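Local coordinates for protein adenosine kinase (Sinorhizobium meliloti, PDB 3UBO) that probably phosphorylates a nucleoside or sugar hydroxyl at the expense of ATP, as pfkB-family kinases do, and binds adenosine and ADP, at residues I32-M37 / E126-T131. Numbering follows the deposited sequence.
Sequences IIKGAM and ERSMNT. With ADN (adenosine), chain C.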
ATOM      1  N   ILE A  32      18.417  13.957  -5.854  1.00 53.66           N
ATOM      2  CA  ILE A  32      17.007  14.000  -6.182  1.00 54.31           C
ATOM      3  C   ILE A  32      16.478  15.401  -5.892  1.00 57.32           C
ATOM      4  O   ILE A  32      16.846  16.005  -4.870  1.00 54.83           O
ATOM      5  CB  ILE A  32      16.243  13.102  -5.255  1.00 54.37           C
ATOM      6  CG1 ILE A  32      16.848  11.712  -5.244  1.00 50.82           C
ATOM      7  CG2 ILE A  32      14.749  13.177  -5.523  1.00 53.57           C
ATOM      8  CD1 ILE A  32      15.940  10.611  -4.696  1.00 48.96           C
ATOM      9  N   ILE A  33      15.608  15.929  -6.764  1.00 58.09           N
ATOM     10  CA  ILE A  33      15.055  17.299  -6.525  1.00 58.77           C
ATOM     11  C   ILE A  33      13.889  17.244  -5.546  1.00 55.98           C
ATOM     12  O   ILE A  33      12.936  16.493  -5.751  1.00 56.55           O
ATOM     13  CB  ILE A  33      14.643  18.023  -7.862  1.00 58.16           C
ATOM     14  CG1 ILE A  33      15.748  17.804  -8.898  1.00 54.74           C
ATOM     15  CG2 ILE A  33      14.269  19.548  -7.640  1.00 48.87           C
ATOM     16  CD1 ILE A  33      15.436  18.466 -10.145  1.00 58.85           C
ATOM     17  N   LYS A  34      13.980  17.976  -4.449  1.00 55.30           N
ATOM     18  CA  LYS A  34      12.884  17.904  -3.498  1.00 55.58           C
ATOM     19  C   LYS A  34      11.639  18.517  -4.156  1.00 57.40           C
ATOM     20  O   LYS A  34      11.716  19.618  -4.676  1.00 57.56           O
ATOM     21  CB  LYS A  34      13.238  18.646  -2.233  1.00 53.20           C
ATOM     22  CG  LYS A  34      12.308  18.309  -1.085  1.00 56.68           C
ATOM     23  CD  LYS A  34      12.626  19.010   0.203  1.00 52.28           C
ATOM     24  CE  LYS A  34      11.592  18.686   1.297  1.00 55.99           C
ATOM     25  NZ  LYS A  34      11.961  19.330   2.649  1.00 54.21           N
ATOM     26  N   GLY A  35      10.530  17.803  -4.126  1.00 56.28           N
ATOM     27  CA  GLY A  35       9.270  18.329  -4.577  1.00 54.57           C
ATOM     28  C   GLY A  35       8.928  17.996  -5.999  1.00 58.34           C
ATOM     29  O   GLY A  35       7.779  17.959  -6.371  1.00 57.74           O
ATOM     30  N   ALA A  36       9.945  17.737  -6.788  1.00 58.04           N
ATOM     31  CA  ALA A  36       9.804  17.596  -8.217  1.00 56.43           C
ATOM     32  C   ALA A  36       9.492  16.194  -8.673  1.00 59.21           C
ATOM     33  O   ALA A  36       9.447  15.279  -7.887  1.00 58.83           O
ATOM     34  CB  ALA A  36      11.065  18.053  -8.865  1.00 56.99           C
HETATM   35  N   MSE A  37       9.299  16.035  -9.967  1.00 55.15           N
HETATM   36  CA  MSE A  37       9.243  14.728 -10.547  1.00 56.98           C
HETATM   37  C   MSE A  37      10.497  14.548 -11.319  1.00 59.80           C
HETATM   38  O   MSE A  37      10.775  15.286 -12.226  1.00 59.25           O
HETATM   39  CB  MSE A  37       8.146  14.601 -11.555  1.00 57.73           C
HETATM   40  CG  MSE A  37       8.751  14.430 -12.902  1.00 64.07           C
HETATM   41 SE   MSE A  37       8.669  12.710 -13.579  1.00 75.57          SE
HETATM   42  CE  MSE A  37       8.254  13.189 -15.308  1.00 58.99           C
ATOM     43  N   GLU A 126       6.237  16.756   2.130  1.00 50.82           N
ATOM     44  CA  GLU A 126       6.682  16.984   0.764  1.00 52.16           C
ATOM     45  C   GLU A 126       7.005  15.628   0.154  1.00 55.73           C
ATOM     46  O   GLU A 126       7.275  14.670   0.877  1.00 55.17           O
ATOM     47  CB  GLU A 126       7.915  17.886   0.740  1.00 54.49           C
ATOM     48  CG  GLU A 126       7.625  19.325   0.341  1.00 60.47           C
ATOM     49  CD  GLU A 126       6.344  19.461  -0.457  1.00 63.85           C
ATOM     50  OE1 GLU A 126       6.335  19.070  -1.643  1.00 60.66           O
ATOM     51  OE2 GLU A 126       5.344  19.959   0.102  1.00 58.08           O
ATOM     52  N   ARG A 127       6.973  15.537  -1.171  1.00 54.47           N
ATOM     53  CA  ARG A 127       7.175  14.287  -1.810  1.00 53.63           C
ATOM     54  C   ARG A 127       8.099  14.541  -2.983  1.00 57.46           C
ATOM     55  O   ARG A 127       7.961  15.536  -3.672  1.00 57.91           O
ATOM     56  CB  ARG A 127       5.822  13.667  -2.196  1.00 54.92           C
ATOM     57  CG  ARG A 127       4.911  14.541  -3.038  1.00 56.18           C
ATOM     58  CD  ARG A 127       5.242  14.345  -4.506  1.00 60.46           C
ATOM     59  NE  ARG A 127       4.363  15.053  -5.462  1.00 61.82           N
ATOM     60  CZ  ARG A 127       4.708  16.115  -6.193  1.00 59.75           C
ATOM     61  NH1 ARG A 127       5.932  16.649  -6.099  1.00 54.25           N
ATOM     62  NH2 ARG A 127       3.801  16.643  -7.006  1.00 58.18           N
ATOM     63  N   SER A 128       9.074  13.652  -3.189  1.00 58.60           N
ATOM     64  CA  SER A 128      10.057  13.794  -4.284  1.00 55.77           C
ATOM     65  C   SER A 128      10.028  12.548  -5.180  1.00 54.53           C
ATOM     66  O   SER A 128      10.203  11.412  -4.702  1.00 54.18           O
ATOM     67  CB  SER A 128      11.466  14.101  -3.751  1.00 54.26           C
ATOM     68  OG  SER A 128      11.439  15.277  -2.978  1.00 54.02           O
HETATM   69  N   MSE A 129       9.733  12.741  -6.463  1.00 52.90           N
HETATM   70  CA  MSE A 129       9.408  11.592  -7.257  1.00 52.41           C
HETATM   71  C   MSE A 129      10.495  11.264  -8.320  1.00 54.33           C
HETATM   72  O   MSE A 129      11.222  12.131  -8.773  1.00 54.45           O
HETATM   73  CB  MSE A 129       8.028  11.745  -7.858  1.00 53.97           C
HETATM   74  CG  MSE A 129       6.860  11.767  -6.870  1.00 59.79           C
HETATM   75 SE   MSE A 129       5.092  12.283  -7.732  1.00 74.76          SE
HETATM   76  CE  MSE A 129       5.886  13.968  -8.497  1.00 60.99           C
ATOM     77  N   ASN A 130      10.602  10.000  -8.689  1.00 51.73           N
ATOM     78  CA  ASN A 130      11.669   9.580  -9.525  1.00 51.94           C
ATOM     79  C   ASN A 130      11.025   8.479 -10.308  1.00 51.97           C
ATOM     80  O   ASN A 130      10.767   7.369  -9.804  1.00 50.56           O
ATOM     81  CB  ASN A 130      12.818   9.040  -8.672  1.00 53.69           C
ATOM     82  CG  ASN A 130      13.520  10.111  -7.846  1.00 53.84           C
ATOM     83  OD1 ASN A 130      14.371  10.857  -8.366  1.00 53.39           O
ATOM     84  ND2 ASN A 130      13.211  10.148  -6.534  1.00 50.65           N
ATOM     85  N   THR A 131      10.745   8.808 -11.565  1.00 55.27           N
ATOM     86  CA  THR A 131       9.781   8.044 -12.372  1.00 53.22           C
ATOM     87  C   THR A 131      10.450   7.497 -13.554  1.00 50.43           C
ATOM     88  O   THR A 131      11.159   8.218 -14.242  1.00 52.96           O
ATOM     89  CB  THR A 131       8.576   8.930 -12.821  1.00 53.20           C
ATOM     90  OG1 THR A 131       7.900   9.396 -11.640  1.00 55.15           O
ATOM     91  CG2 THR A 131       7.609   8.129 -13.604  1.00 50.36           C
TER
HETATM   92  O5' ADN C 353       1.097  14.170  -8.247  1.00 62.56           O
HETATM   93  C5' ADN C 353       0.741  12.864  -7.655  1.00 59.20           C
HETATM   94  C4' ADN C 353       1.087  11.632  -8.559  1.00 57.27           C
HETATM   95  O4' ADN C 353       2.070  11.919  -9.560  1.00 60.11           O
HETATM   96  C3' ADN C 353       1.484  10.142  -8.072  1.00 55.91           C
HETATM   97  O3' ADN C 353       0.583   9.201  -7.540  1.00 58.64           O
HETATM   98  C2' ADN C 353       2.299   9.595  -9.292  1.00 56.50           C
HETATM   99  O2' ADN C 353       1.899   8.301  -9.791  1.00 55.59           O
HETATM  100  C1' ADN C 353       2.185  10.720 -10.242  1.00 59.74           C
HETATM  101  N9  ADN C 353       3.391  10.822 -11.118  1.00 61.81           N
HETATM  102  C8  ADN C 353       4.779  10.933 -10.814  1.00 62.11           C
HETATM  103  N7  ADN C 353       5.516  11.148 -12.010  1.00 59.29           N
HETATM  104  C5  ADN C 353       4.570  11.180 -13.051  1.00 62.73           C
HETATM  105  C6  ADN C 353       4.700  11.336 -14.458  1.00 61.53           C
HETATM  106  N6  ADN C 353       5.976  11.549 -15.085  1.00 60.93           N
HETATM  107  N1  ADN C 353       3.496  11.317 -15.253  1.00 61.70           N
HETATM  108  C2  ADN C 353       2.217  11.141 -14.632  1.00 60.08           C
HETATM  109  N3  ADN C 353       2.044  10.983 -13.235  1.00 58.33           N
HETATM  110  C4  ADN C 353       3.241  10.986 -12.481  1.00 60.90           C
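I32 and N130 meet at about a right angle, the isoleucine's two branches lying against the asparagine amide: CD1 of I32 is 3.3 Å from ND2 of N130, and CG2 also touches the amide. The first torsion, with CG2 opposite the backbone N, sets that methyl against the amide, and the extended second torsion (chi2 -162°) carries CD1 there. With an alanine in place of I32, both branches would be lost, which is likely to leave the N130 amide, F26, L27 and F120 without their apolar neighbour and a gap between helix 24-29 and the sheet.

Within the type II turn I33-A36, G35 N donates to OG of S128 (2.9 Å, N-H...O 155°), so a side-chain hydroxyl receives a turn amide. The strand pairing begins just beyond: M129 N donates to A36 O (2.9 Å, 167°), and M37 pairs with M129 in parallel register, CA to CA 4.5 Å. This lays edge strand 37-39 along strand 127-132. K34 runs extended across E126 at about a right angle, CE to CB 3.8 Å, while its ammonium forms salt bridges with D24 and D124.

On the adenosine side, CE of M129 lies over the centre of the R127 guanidinium, 3.4 Å above its plane, and touches CB of M37. SE of M129 approaches adenosine C8 at 3.4 Å. T131 contributes CB beside SE of M37, and its OG1, hydrogen-bonded to S117, lies 3.0 Å from the purine N7. Polar bonds thus fasten the turn to the strand, whereas M37, M129 and T131, with R127 also in the pocket, bring both apolar and polar atoms to the nucleoside.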